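Local coordinates for protein Dhd127_b (Synthetic construct, PDB 6DLM) that forms one half of a computationally designed coiled-coil heterodimer, a helical hairpin that pairs with its designed partner chain, at residues 31-34 with 35-39; 48-51 with 52-56; 15-18 with 19-22; 62-65 with 66-70; 23-26 with 27-31. All blocks are in the same frame, centred on the assembly; numbering follows the deposited sequence.

Contact 1: 31-34 with 35-39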
loop_
_atom_site.group_PDB
_atom_site.type_symbol
_atom_site.label_atom_id
_atom_site.label_comp_id
_atom_site.label_asym_id
_atom_site.label_seq_id
_atom_site.Cartn_x
_atom_site.Cartn_y
_atom_site.Cartn_z
ATOM N N GLU B 31 -4.554 7.064 -10.720
ATOM C CA GLU B 31 -4.776 7.364 -12.134
ATOM C C GLU B 31 -5.872 6.436 -12.683
ATOM O O GLU B 31 -6.771 6.889 -13.370
ATOM C CB GLU B 31 -3.503 7.203 -12.967
ATOM C CG GLU B 31 -3.725 7.413 -14.462
ATOM C CD GLU B 31 -2.490 7.150 -15.314
ATOM O OE1 GLU B 31 -1.394 7.068 -14.759
ATOM O OE2 GLU B 31 -2.612 7.049 -16.542
ATOM N N LEU B 32 -5.811 5.169 -12.311
ATOM C CA LEU B 32 -6.802 4.213 -12.769
ATOM C C LEU B 32 -8.206 4.621 -12.314
ATOM O O LEU B 32 -9.125 4.642 -13.109
ATOM C CB LEU B 32 -6.435 2.837 -12.216
ATOM C CG LEU B 32 -7.370 1.657 -12.432
ATOM C CD1 LEU B 32 -7.627 1.437 -13.904
ATOM C CD2 LEU B 32 -6.801 0.395 -11.807
ATOM N N LEU B 33 -8.355 4.977 -11.052
ATOM C CA LEU B 33 -9.650 5.412 -10.544
ATOM C C LEU B 33 -10.151 6.709 -11.207
ATOM O O LEU B 33 -11.316 6.819 -11.543
ATOM C CB LEU B 33 -9.582 5.599 -9.041
ATOM C CG LEU B 33 -10.825 6.193 -8.395
ATOM C CD1 LEU B 33 -12.053 5.335 -8.659
ATOM C CD2 LEU B 33 -10.583 6.353 -6.909
ATOM N N GLU B 34 -9.270 7.682 -11.379
ATOM C CA GLU B 34 -9.664 8.926 -12.039
ATOM C C GLU B 34 -10.107 8.685 -13.494
ATOM O O GLU B 34 -11.063 9.278 -13.956
ATOM C CB GLU B 34 -8.555 9.968 -11.931
ATOM C CG GLU B 34 -8.409 10.462 -10.504
ATOM C CD GLU B 34 -7.585 11.728 -10.361
ATOM O OE1 GLU B 34 -6.606 11.896 -11.088
ATOM O OE2 GLU B 34 -7.922 12.547 -9.494
ATOM N N ILE B 35 -9.397 7.828 -14.203
ATOM C CA ILE B 35 -9.794 7.482 -15.556
ATOM C C ILE B 35 -11.151 6.756 -15.591
ATOM O O ILE B 35 -11.990 7.076 -16.407
ATOM C CB ILE B 35 -8.739 6.582 -16.218
ATOM C CG1 ILE B 35 -7.449 7.365 -16.434
ATOM C CG2 ILE B 35 -9.256 6.025 -17.527
ATOM C CD1 ILE B 35 -6.312 6.513 -16.949
ATOM N N LEU B 36 -11.345 5.811 -14.680
ATOM C CA LEU B 36 -12.595 5.043 -14.608
ATOM C C LEU B 36 -13.818 5.926 -14.344
ATOM O O LEU B 36 -14.852 5.732 -14.962
ATOM C CB LEU B 36 -12.504 3.966 -13.528
ATOM C CG LEU B 36 -11.668 2.738 -13.882
ATOM C CD1 LEU B 36 -11.543 1.822 -12.681
ATOM C CD2 LEU B 36 -12.297 1.989 -15.041
ATOM N N LYS B 37 -13.700 6.917 -13.467
ATOM C CA LYS B 37 -14.792 7.846 -13.214
ATOM C C LYS B 37 -15.243 8.615 -14.471
ATOM O O LYS B 37 -16.402 8.992 -14.555
ATOM C CB LYS B 37 -14.413 8.817 -12.108
ATOM C CG LYS B 37 -14.148 8.129 -10.791
ATOM C CD LYS B 37 -13.214 8.953 -9.933
ATOM C CE LYS B 37 -13.955 9.718 -8.864
ATOM N NZ LYS B 37 -14.072 8.915 -7.616
ATOM N N ARG B 38 -14.308 8.855 -15.365
ATOM C CA ARG B 38 -14.631 9.517 -16.600
ATOM C C ARG B 38 -15.180 8.595 -17.730
ATOM O O ARG B 38 -15.417 9.120 -18.799
ATOM C CB ARG B 38 -13.433 10.336 -17.070
ATOM C CG ARG B 38 -13.085 11.472 -16.120
ATOM C CD ARG B 38 -11.677 11.969 -16.363
ATOM N NE ARG B 38 -11.405 12.109 -17.785
ATOM C CZ ARG B 38 -10.212 11.951 -18.333
ATOM N NH1 ARG B 38 -9.176 11.638 -17.583
ATOM N NH2 ARG B 38 -10.066 12.085 -19.636
ATOM N N ARG B 39 -15.366 7.270 -17.522
ATOM C CA ARG B 39 -15.923 6.361 -18.526
ATOM C C ARG B 39 -15.190 6.369 -19.841
ATOM O O ARG B 39 -15.761 6.712 -20.864
ATOM C CB ARG B 39 -17.417 6.622 -18.754
ATOM C CG ARG B 39 -18.213 6.783 -17.481
ATOM C CD ARG B 39 -18.177 5.526 -16.631
ATOM N NE ARG B 39 -19.317 5.505 -15.726
ATOM C CZ ARG B 39 -19.346 6.114 -14.547
ATOM N NH1 ARG B 39 -18.289 6.775 -14.118
ATOM N NH2 ARG B 39 -20.434 6.056 -13.797
#
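Ile35 runs beside Glu31, the two side chains pointing the same way, and its CD1 lies 3.7 Å from Glu31 CG. Glu31 serves two needs: its CG methylene rests against the end of the isoleucine, while its carboxylate continues to a salt bridge with Arg45 of helix 44-75. At Leu36 the pairing is wholly apolar, with CD1 4.1 Å from Leu32 CD1, as suits a buried face on which Leu36 also packs against Leu36 of the Dhd127_a chain. Lys37 lays CG and CD across Leu33, CD 4.0 Å from Leu33 CG, before bends at chi3 (101°) and chi4 (90°) turn its ammonium to pair with Glu50 of the Dhd127_a chain. Beneath these side chains, Ile35 N, Leu36 N and Lys37 N bond to the carbonyls of Glu31, Leu32 and Leu33. Arg38 brings its CG to 3.7 Å from Glu34 O, and Arg39 then turns to positive phi (55°). This is the C-terminal end of an amphipathic coiled-coil helix, where helix 7-37 gives way to the hairpin loop.

Contact 2: 48-51 with 52-56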
loop_
_atom_site.group_PDB
_atom_site.type_symbol
_atom_site.label_atom_id
_atom_site.label_comp_id
_atom_site.label_asym_id
_atom_site.label_seq_id
_atom_site.Cartn_x
_atom_site.Cartn_y
_atom_site.Cartn_z
ATOM N N GLU B 48 -3.263 -1.560 -18.726
ATOM C CA GLU B 48 -1.833 -1.450 -18.453
ATOM C C GLU B 48 -1.567 -1.047 -16.986
ATOM O O GLU B 48 -0.636 -1.550 -16.381
ATOM C CB GLU B 48 -1.159 -0.479 -19.416
ATOM C CG GLU B 48 0.283 -0.151 -19.076
ATOM C CD GLU B 48 1.219 -1.346 -19.129
ATOM O OE1 GLU B 48 2.377 -1.202 -18.702
ATOM O OE2 GLU B 48 0.799 -2.418 -19.597
ATOM N N LEU B 49 -2.371 -0.141 -16.442
ATOM C CA LEU B 49 -2.229 0.253 -15.035
ATOM C C LEU B 49 -2.475 -0.940 -14.101
ATOM O O LEU B 49 -1.809 -1.077 -13.091
ATOM C CB LEU B 49 -3.164 1.403 -14.675
ATOM C CG LEU B 49 -2.849 2.717 -15.379
ATOM C CD1 LEU B 49 -3.991 3.703 -15.221
ATOM C CD2 LEU B 49 -1.540 3.293 -14.869
ATOM N N VAL B 50 -3.451 -1.761 -14.438
ATOM C CA VAL B 50 -3.703 -2.956 -13.658
ATOM C C VAL B 50 -2.492 -3.894 -13.722
ATOM O O VAL B 50 -2.052 -4.379 -12.702
ATOM C CB VAL B 50 -4.938 -3.713 -14.170
ATOM C CG1 VAL B 50 -4.983 -5.112 -13.576
ATOM C CG2 VAL B 50 -6.202 -2.944 -13.849
ATOM N N ARG B 51 -1.941 -4.101 -14.910
ATOM C CA ARG B 51 -0.781 -4.976 -15.048
ATOM C C ARG B 51 0.404 -4.449 -14.232
ATOM O O ARG B 51 1.037 -5.201 -13.513
ATOM C CB ARG B 51 -0.371 -5.078 -16.520
ATOM C CG ARG B 51 0.667 -6.144 -16.813
ATOM C CD ARG B 51 1.290 -5.958 -18.186
ATOM N NE ARG B 51 2.119 -4.762 -18.237
ATOM C CZ ARG B 51 3.312 -4.665 -17.669
ATOM N NH1 ARG B 51 3.822 -5.700 -17.024
ATOM N NH2 ARG B 51 4.004 -3.541 -17.745
ATOM N N ARG B 52 0.694 -3.163 -14.338
ATOM C CA ARG B 52 1.760 -2.582 -13.537
ATOM C C ARG B 52 1.448 -2.679 -12.032
ATOM O O ARG B 52 2.329 -2.972 -11.240
ATOM C CB ARG B 52 1.990 -1.122 -13.909
ATOM C CG ARG B 52 2.321 -0.891 -15.367
ATOM C CD ARG B 52 2.620 0.578 -15.633
ATOM N NE ARG B 52 2.884 0.826 -17.042
ATOM C CZ ARG B 52 3.161 2.015 -17.557
ATOM N NH1 ARG B 52 3.211 3.076 -16.781
ATOM N NH2 ARG B 52 3.386 2.132 -18.852
ATOM N N SER B 53 0.199 -2.466 -11.656
ATOM C CA SER B 53 -0.150 -2.560 -10.249
ATOM C C SER B 53 0.153 -3.964 -9.707
ATOM O O SER B 53 0.688 -4.089 -8.623
ATOM C CB SER B 53 -1.618 -2.229 -10.032
ATOM O OG SER B 53 -1.872 -0.873 -10.293
ATOM N N LYS B 54 -0.156 -4.993 -10.479
ATOM C CA LYS B 54 0.141 -6.339 -10.039
ATOM C C LYS B 54 1.658 -6.529 -9.839
ATOM O O LYS B 54 2.063 -7.140 -8.864
ATOM C CB LYS B 54 -0.386 -7.360 -11.041
ATOM C CG LYS B 54 -1.897 -7.501 -11.068
ATOM C CD LYS B 54 -2.312 -8.545 -12.092
ATOM C CE LYS B 54 -3.817 -8.679 -12.226
ATOM N NZ LYS B 54 -4.196 -9.201 -13.570
ATOM N N GLU B 55 2.478 -6.020 -10.752
ATOM C CA GLU B 55 3.927 -6.143 -10.602
ATOM C C GLU B 55 4.437 -5.427 -9.358
ATOM O O GLU B 55 5.223 -5.972 -8.603
ATOM C CB GLU B 55 4.654 -5.478 -11.772
ATOM C CG GLU B 55 4.636 -6.207 -13.096
ATOM C CD GLU B 55 5.467 -5.478 -14.141
ATOM O OE1 GLU B 55 5.554 -4.231 -14.079
ATOM O OE2 GLU B 55 6.038 -6.148 -15.022
ATOM N N ILE B 56 4.009 -4.189 -9.179
ATOM C CA ILE B 56 4.432 -3.433 -8.014
ATOM C C ILE B 56 3.952 -4.088 -6.709
ATOM O O ILE B 56 4.729 -4.238 -5.787
ATOM C CB ILE B 56 3.936 -1.984 -8.085
ATOM C CG1 ILE B 56 4.411 -1.331 -9.380
ATOM C CG2 ILE B 56 4.430 -1.203 -6.886
ATOM C CD1 ILE B 56 3.911 0.081 -9.561
HETATM O O HOH W 1 6.763 -3.614 -16.797
#
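Glu48 and Arg52 slant across one another with carboxylate and guanidinium planes 84° apart, a salt bridge of 2.7 Å joining Arg52 NE to Glu48 OE1. Arg52 meets the anti side of OE1, while Arg51 takes the syn side of both oxygens, gripping the carboxylate side-on, NH2 to OE1 and NE to OE2, each at 3.0 Å. A bend at chi2 (63°) turns the Glu48 carboxylate toward both arginines. Arg51 gives a weak bond from NH1 to Glu55 OE2, its guanidinium steeply turned against the carboxylate, and water 1 links Arg51 NH2 with Glu55 OE1. The four residues form a salt-bridge network on the helix surface, where long arginines and glutamates span successive turns. A glutamine in place of Glu48 would probably leave both arginines without their shared negative charge and the Arg51 guanidinium less firmly oriented. Small Ser53 gives its OG to Leu49 O at 2.8 Å and lies against Leu25 and Thr28 of helix 7-37, while Lys54 pairs with Glu30 of the Dhd127_a chain.

Contact 3: 15-18 with 19-22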
loop_
_atom_site.group_PDB
_atom_site.type_symbol
_atom_site.label_atom_id
_atom_site.label_comp_id
_atom_site.label_asym_id
_atom_site.label_seq_id
_atom_site.Cartn_x
_atom_site.Cartn_y
_atom_site.Cartn_z
ATOM N N GLN B 15 12.067 0.603 5.375
ATOM C CA GLN B 15 10.648 0.947 5.450
ATOM C C GLN B 15 10.321 2.158 4.570
ATOM O O GLN B 15 9.339 2.141 3.863
ATOM C CB GLN B 15 10.252 1.272 6.890
ATOM C CG GLN B 15 10.118 0.061 7.786
ATOM C CD GLN B 15 8.824 -0.680 7.553
ATOM O OE1 GLN B 15 8.812 -1.763 6.982
ATOM N NE2 GLN B 15 7.723 -0.077 7.961
ATOM N N GLU B 16 11.152 3.191 4.620
ATOM C CA GLU B 16 10.936 4.377 3.790
ATOM C C GLU B 16 11.002 4.026 2.299
ATOM O O GLU B 16 10.205 4.512 1.523
ATOM C CB GLU B 16 11.937 5.469 4.128
ATOM C CG GLU B 16 11.960 5.829 5.600
ATOM C CD GLU B 16 11.013 6.948 5.952
ATOM O OE1 GLU B 16 11.290 7.664 6.931
ATOM O OE2 GLU B 16 10.005 7.124 5.240
ATOM N N HIS B 17 11.939 3.169 1.929
ATOM C CA HIS B 17 12.015 2.725 0.551
ATOM C C HIS B 17 10.717 1.990 0.183
ATOM O O HIS B 17 10.167 2.223 -0.882
ATOM C CB HIS B 17 13.197 1.790 0.366
ATOM C CG HIS B 17 13.334 1.255 -1.022
ATOM N ND1 HIS B 17 13.965 1.949 -2.027
ATOM C CD2 HIS B 17 12.937 0.082 -1.566
ATOM C CE1 HIS B 17 13.941 1.233 -3.136
ATOM N NE2 HIS B 17 13.319 0.098 -2.884
ATOM N N LEU B 18 10.239 1.144 1.084
ATOM C CA LEU B 18 8.991 0.425 0.856
ATOM C C LEU B 18 7.811 1.392 0.722
ATOM O O LEU B 18 6.986 1.216 -0.156
ATOM C CB LEU B 18 8.741 -0.576 1.980
ATOM C CG LEU B 18 7.471 -1.423 1.905
ATOM C CD1 LEU B 18 7.371 -2.166 0.594
ATOM C CD2 LEU B 18 7.420 -2.406 3.059
ATOM N N LEU B 19 7.763 2.416 1.566
ATOM C CA LEU B 19 6.696 3.407 1.479
ATOM C C LEU B 19 6.723 4.126 0.113
ATOM O O LEU B 19 5.684 4.398 -0.447
ATOM C CB LEU B 19 6.785 4.421 2.616
ATOM C CG LEU B 19 6.404 3.903 4.003
ATOM C CD1 LEU B 19 6.392 5.057 4.991
ATOM C CD2 LEU B 19 5.053 3.208 3.983
ATOM N N ARG B 20 7.904 4.414 -0.408
ATOM C CA ARG B 20 7.979 5.048 -1.717
ATOM C C ARG B 20 7.375 4.134 -2.798
ATOM O O ARG B 20 6.644 4.609 -3.649
ATOM C CB ARG B 20 9.412 5.446 -2.054
ATOM C CG ARG B 20 9.853 6.694 -1.312
ATOM C CD ARG B 20 11.182 7.239 -1.798
ATOM N NE ARG B 20 12.298 6.395 -1.419
ATOM C CZ ARG B 20 12.909 6.450 -0.243
ATOM N NH1 ARG B 20 12.500 7.307 0.673
ATOM N NH2 ARG B 20 13.921 5.644 0.016
ATOM N N LEU B 21 7.675 2.842 -2.755
ATOM C CA LEU B 21 7.064 1.907 -3.698
ATOM C C LEU B 21 5.535 1.842 -3.500
ATOM O O LEU B 21 4.793 1.811 -4.463
ATOM C CB LEU B 21 7.678 0.520 -3.567
ATOM C CG LEU B 21 7.356 -0.478 -4.678
ATOM C CD1 LEU B 21 7.730 0.058 -6.049
ATOM C CD2 LEU B 21 8.072 -1.784 -4.417
ATOM N N ILE B 22 5.092 1.831 -2.251
ATOM C CA ILE B 22 3.665 1.820 -1.958
ATOM C C ILE B 22 2.983 3.083 -2.500
ATOM O O ILE B 22 1.919 3.011 -3.076
ATOM C CB ILE B 22 3.424 1.700 -0.445
ATOM C CG1 ILE B 22 3.765 0.282 0.014
ATOM C CG2 ILE B 22 1.986 2.039 -0.104
ATOM C CD1 ILE B 22 3.679 0.081 1.508
#
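Apolar packing joins Leu18 to Ile22, whose side chains are set at a slant, with Leu18 CG 4.1 Å from Ile22 CD1. Branched aliphatic residues suit this buried pair: Leu18 goes on to pack against Asn67 of helix 44-75, and Ile22 against Leu18 of the Dhd127_a chain. A looser contact places Leu19 CD1 4.2 Å from Glu16 OE2, while the carboxylate of Glu16 finds its charged mate in Arg71 of the Dhd127_a chain.

The polar surface is governed by Arg20. Bent at chi3 (-71°), its chain folds back over the preceding turn, and the guanidinium lies with one face over the backbone: Glu16 O sits 3.7 Å above its plane, over the centre, and NH2 comes to 3.5 Å from His17 CA. The same NH2 lies at the edge of the His17 ring. An arginine fits here because its flat end can spread over the helix surface.

Backbone hydrogen bonds supply the third kind of contact, from Leu19 N, Arg20 N, Leu21 N and Ile22 N to the carbonyls four residues earlier; Ile22 N meets Leu18 O at 2.9 Å. Buried leucine and isoleucine on one side and arginine and histidine on the other mark an amphipathic helix of a helical bundle.

Contact 4: 62-65 with 66-70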
loop_
_atom_site.group_PDB
_atom_site.type_symbol
_atom_site.label_atom_id
_atom_site.label_comp_id
_atom_site.label_asym_id
_atom_site.label_seq_id
_atom_site.Cartn_x
_atom_site.Cartn_y
_atom_site.Cartn_z
ATOM N N ARG B 62 6.861 -8.881 -1.256
ATOM C CA ARG B 62 8.150 -9.480 -0.942
ATOM C C ARG B 62 8.977 -8.597 0.006
ATOM O O ARG B 62 9.529 -9.096 0.969
ATOM C CB ARG B 62 8.957 -9.738 -2.215
ATOM C CG ARG B 62 10.327 -10.331 -1.948
ATOM C CD ARG B 62 11.157 -10.445 -3.212
ATOM N NE ARG B 62 11.698 -9.160 -3.625
ATOM C CZ ARG B 62 12.760 -8.605 -3.066
ATOM N NH1 ARG B 62 13.378 -9.223 -2.079
ATOM N NH2 ARG B 62 13.195 -7.431 -3.482
ATOM N N GLN B 63 9.062 -7.299 -0.264
ATOM C CA GLN B 63 9.816 -6.407 0.619
ATOM C C GLN B 63 9.228 -6.310 2.028
ATOM O O GLN B 63 9.955 -6.360 3.000
ATOM C CB GLN B 63 9.913 -5.004 0.032
ATOM C CG GLN B 63 10.812 -4.934 -1.181
ATOM C CD GLN B 63 11.057 -3.521 -1.663
ATOM O OE1 GLN B 63 10.907 -2.560 -0.921
ATOM N NE2 GLN B 63 11.430 -3.395 -2.923
ATOM N N SER B 64 7.912 -6.179 2.112
ATOM C CA SER B 64 7.247 -6.097 3.400
ATOM C C SER B 64 7.474 -7.365 4.230
ATOM O O SER B 64 7.804 -7.275 5.394
ATOM C CB SER B 64 5.752 -5.894 3.195
ATOM O OG SER B 64 5.057 -5.937 4.415
ATOM N N ASP B 65 7.354 -8.526 3.606
ATOM C CA ASP B 65 7.576 -9.775 4.318
ATOM C C ASP B 65 8.999 -9.807 4.888
ATOM O O ASP B 65 9.196 -10.204 6.024
ATOM C CB ASP B 65 7.407 -10.961 3.371
ATOM C CG ASP B 65 5.953 -11.299 3.089
ATOM O OD1 ASP B 65 5.062 -10.675 3.678
ATOM O OD2 ASP B 65 5.711 -12.211 2.280
ATOM N N ARG B 66 9.967 -9.366 4.099
ATOM C CA ARG B 66 11.348 -9.327 4.554
ATOM C C ARG B 66 11.540 -8.347 5.715
ATOM O O ARG B 66 12.194 -8.663 6.691
ATOM C CB ARG B 66 12.259 -8.952 3.396
ATOM C CG ARG B 66 13.710 -8.768 3.780
ATOM C CD ARG B 66 14.155 -7.342 3.521
ATOM N NE ARG B 66 14.317 -7.065 2.103
ATOM C CZ ARG B 66 13.977 -5.923 1.517
ATOM N NH1 ARG B 66 13.280 -5.007 2.168
ATOM N NH2 ARG B 66 14.325 -5.705 0.265
ATOM N N ASN B 67 10.955 -7.163 5.601
ATOM C CA ASN B 67 11.037 -6.165 6.671
ATOM C C ASN B 67 10.384 -6.660 7.964
ATOM O O ASN B 67 10.890 -6.412 9.040
ATOM C CB ASN B 67 10.409 -4.847 6.237
ATOM C CG ASN B 67 11.182 -4.180 5.122
ATOM O OD1 ASN B 67 12.273 -4.599 4.789
ATOM N ND2 ASN B 67 10.619 -3.141 4.552
ATOM N N VAL B 68 9.264 -7.345 7.833
ATOM C CA VAL B 68 8.602 -7.914 8.993
ATOM C C VAL B 68 9.505 -8.954 9.677
ATOM O O VAL B 68 9.586 -8.980 10.891
ATOM C CB VAL B 68 7.262 -8.541 8.608
ATOM C CG1 VAL B 68 6.711 -9.369 9.752
ATOM C CG2 VAL B 68 6.296 -7.441 8.202
ATOM N N ARG B 69 10.195 -9.773 8.893
ATOM C CA ARG B 69 11.100 -10.745 9.487
ATOM C C ARG B 69 12.193 -10.018 10.285
ATOM O O ARG B 69 12.481 -10.396 11.404
ATOM C CB ARG B 69 11.770 -11.596 8.411
ATOM C CG ARG B 69 10.850 -12.548 7.680
ATOM C CD ARG B 69 11.634 -13.616 6.932
ATOM N NE ARG B 69 12.379 -13.064 5.812
ATOM C CZ ARG B 69 11.894 -12.939 4.584
ATOM N NH1 ARG B 69 10.660 -13.328 4.315
ATOM N NH2 ARG B 69 12.641 -12.425 3.627
ATOM N N LEU B 70 12.770 -8.983 9.696
ATOM C CA LEU B 70 13.792 -8.195 10.375
ATOM C C LEU B 70 13.252 -7.500 11.628
ATOM O O LEU B 70 13.915 -7.491 12.648
ATOM C CB LEU B 70 14.393 -7.166 9.426
ATOM C CG LEU B 70 15.049 -7.779 8.195
ATOM C CD1 LEU B 70 15.599 -6.703 7.280
ATOM C CD2 LEU B 70 16.140 -8.756 8.593
HETATM O O HOH W 2 11.965 -2.242 1.649
#
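Gln63 and Arg66 lie side by side and point the same way, their amide and guanidinium planes 29° apart. The contact is made along the glutamine's methylenes, with Gln63 CG 3.9 Å from Arg66 NH2, and Gln63 CA lies over one face of the guanidinium. Water 2 fastens the polar ends together: it donates to Gln63 OE1 at 2.8 Å and accepts from Arg66 NH1 at 3.1 Å, with a weak third bond from Asn67 ND2. Arg66 NH1 also reaches Asn67 OD1 at 2.8 Å, the oxygen lying in the guanidinium plane. Bends at chi2 (-117°) and chi3 (-73°) bring the arginine back over the preceding turn to make these bonds.

Such a partly buried polar cluster in a helical bundle is akin to the hydrogen-bond networks by which designed coiled coils may gain pairing specificity. Amides suit it because each can donate and accept at once: Asn67 OD1 also accepts from Ser14 OG, and Gln63 NE2 donates to Glu59.

Beyond them, Asp65 O lies 3.7 Å above the plane of the Arg69 guanidinium, toward the rim of one face, while the Asp65 carboxylate bonds to Arg61. Arg62 NH2 comes to 4.3 Å from Arg66 NH2, a proximity of like charges probably eased by the salt bridge of Arg62 to Glu59. Val68 CG2 rests 3.2 Å from Ser64 O, and both residues pack against the Dhd127_a chain.

Contact 5: 23-26 with 27-31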
loop_
_atom_site.group_PDB
_atom_site.type_symbol
_atom_site.label_atom_id
_atom_site.label_comp_id
_atom_site.label_asym_id
_atom_site.label_seq_id
_atom_site.Cartn_x
_atom_site.Cartn_y
_atom_site.Cartn_z
ATOM N N GLU B 23 3.603 4.235 -2.305
ATOM C CA GLU B 23 3.048 5.470 -2.852
ATOM C C GLU B 23 3.010 5.409 -4.399
ATOM O O GLU B 23 2.075 5.902 -5.000
ATOM C CB GLU B 23 3.761 6.694 -2.296
ATOM C CG GLU B 23 3.636 6.738 -0.777
ATOM C CD GLU B 23 3.564 8.138 -0.209
ATOM O OE1 GLU B 23 2.734 8.372 0.688
ATOM O OE2 GLU B 23 4.336 9.004 -0.659
ATOM N N GLU B 24 4.003 4.783 -5.008
ATOM C CA GLU B 24 3.983 4.602 -6.452
ATOM C C GLU B 24 2.757 3.755 -6.841
ATOM O O GLU B 24 2.091 4.057 -7.815
ATOM C CB GLU B 24 5.256 3.918 -6.940
ATOM C CG GLU B 24 5.257 3.642 -8.432
ATOM C CD GLU B 24 6.616 3.194 -8.957
ATOM O OE1 GLU B 24 7.627 3.418 -8.269
ATOM O OE2 GLU B 24 6.673 2.626 -10.063
ATOM N N LEU B 25 2.487 2.704 -6.081
ATOM C CA LEU B 25 1.309 1.893 -6.350
ATOM C C LEU B 25 0.020 2.707 -6.158
ATOM O O LEU B 25 -0.886 2.617 -6.966
ATOM C CB LEU B 25 1.276 0.655 -5.463
ATOM C CG LEU B 25 -0.000 -0.163 -5.608
ATOM C CD1 LEU B 25 -0.233 -0.506 -7.061
ATOM C CD2 LEU B 25 0.058 -1.416 -4.756
ATOM N N LEU B 26 -0.049 3.495 -5.095
ATOM C CA LEU B 26 -1.225 4.318 -4.869
ATOM C C LEU B 26 -1.410 5.330 -6.017
ATOM O O LEU B 26 -2.515 5.533 -6.462
ATOM C CB LEU B 26 -1.147 5.033 -3.520
ATOM C CG LEU B 26 -1.310 4.094 -2.319
ATOM C CD1 LEU B 26 -1.082 4.805 -0.995
ATOM C CD2 LEU B 26 -2.691 3.474 -2.344
ATOM N N GLU B 27 -0.333 5.943 -6.484
ATOM C CA GLU B 27 -0.441 6.878 -7.604
ATOM C C GLU B 27 -0.946 6.180 -8.881
ATOM O O GLU B 27 -1.754 6.735 -9.608
ATOM C CB GLU B 27 0.891 7.574 -7.873
ATOM C CG GLU B 27 0.769 8.758 -8.815
ATOM C CD GLU B 27 2.029 9.603 -8.877
ATOM O OE1 GLU B 27 3.008 9.175 -9.516
ATOM O OE2 GLU B 27 2.030 10.708 -8.302
ATOM N N THR B 28 -0.453 4.980 -9.134
ATOM C CA THR B 28 -0.912 4.206 -10.271
ATOM C C THR B 28 -2.413 3.892 -10.127
ATOM O O THR B 28 -3.164 4.048 -11.061
ATOM C CB THR B 28 -0.142 2.884 -10.341
ATOM O OG1 THR B 28 1.255 3.157 -10.443
ATOM C CG2 THR B 28 -0.599 2.074 -11.510
ATOM N N GLN B 29 -2.815 3.466 -8.945
ATOM C CA GLN B 29 -4.220 3.206 -8.662
ATOM C C GLN B 29 -5.094 4.477 -8.736
ATOM O O GLN B 29 -6.238 4.413 -9.161
ATOM C CB GLN B 29 -4.359 2.481 -7.331
ATOM C CG GLN B 29 -3.899 1.042 -7.439
ATOM C CD GLN B 29 -4.929 0.166 -8.136
ATOM O OE1 GLN B 29 -6.103 0.239 -7.838
ATOM N NE2 GLN B 29 -4.479 -0.665 -9.060
ATOM N N LYS B 30 -4.589 5.612 -8.266
ATOM C CA LYS B 30 -5.335 6.850 -8.389
ATOM C C LYS B 30 -5.560 7.222 -9.873
ATOM O O LYS B 30 -6.641 7.657 -10.225
ATOM C CB LYS B 30 -4.626 7.979 -7.652
ATOM C CG LYS B 30 -5.446 9.251 -7.570
ATOM C CD LYS B 30 -6.825 9.003 -6.981
ATOM C CE LYS B 30 -6.739 8.606 -5.516
ATOM N NZ LYS B 30 -8.039 8.691 -4.794
ATOM N N GLU B 31 -4.554 7.064 -10.720
ATOM C CA GLU B 31 -4.776 7.364 -12.134
ATOM C C GLU B 31 -5.872 6.436 -12.683
ATOM O O GLU B 31 -6.771 6.889 -13.370
ATOM C CB GLU B 31 -3.503 7.203 -12.967
ATOM C CG GLU B 31 -3.725 7.413 -14.462
ATOM C CD GLU B 31 -2.490 7.150 -15.314
ATOM O OE1 GLU B 31 -1.394 7.068 -14.759
ATOM O OE2 GLU B 31 -2.612 7.049 -16.542
#
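The flat amide of Gln29 is carried beyond Leu25, and it is the methylene stem that touches: Gln29 CG lies 4.0 Å from Leu25 CD1, the two side chains running alongside one another. Its NE2 bonds to Ser53 OG of helix 44-75 and to Ser29 OG of the Dhd127_a chain. The bend at chi2 (-77°) takes the amide away from the preceding turn toward these hydroxyls, and a glutamine suits the place because its two N-H groups can serve two acceptors within a buried interface.

At the carbonyl of Glu24, Thr28 adds a second grip, a familiar feature of helices. Thr28 OG1 donates at 2.9 Å and Thr28 N at 3.0 Å, from opposite faces of the carbonyl plane. With OG1 beside its own backbone N (chi1 -58°), the hydroxyl points back along the helix, while the methyl CG2 packs on Leu49 and Ser53. A valine here has no hydroxyl, and Glu24 O would probably be held less firmly, without its second donor.

The Glu23 carboxylate pairs with Arg64 of the Dhd127_a chain. This part of an amphipathic coiled-coil helix lies between two partners: Leu25 packs on Ser53 of helix 44-75, whereas Leu26 meets Leu22 of the Dhd127_a chain.

How the contacts relate
Contacts 3, 5 and 1 follow one another along helix 7-37, contact 5 adjoining contact 3 and sharing Glu31 with contact 1; contacts 2 and 4 lie on the returning helix 44-75. The hairpin brings the two helices together, and contact 2 touches contacts 1, 3 and 5. Contacts 2 and 5, centres 10 Å apart, meet where Leu49 CD2 lies 3.7 Å from Thr28 CG2. Contacts 3 and 4, centres 12 Å apart, touch where Leu18 CD2 lies 3.6 Å from Asn67 ND2. Near the loop, contact 1 packs on contact 2, with Leu32 CD2 4.0 Å from Val50 CG2. Contacts 1 and 4, with centres 32 Å apart, lie on opposite sides of the chain's centre.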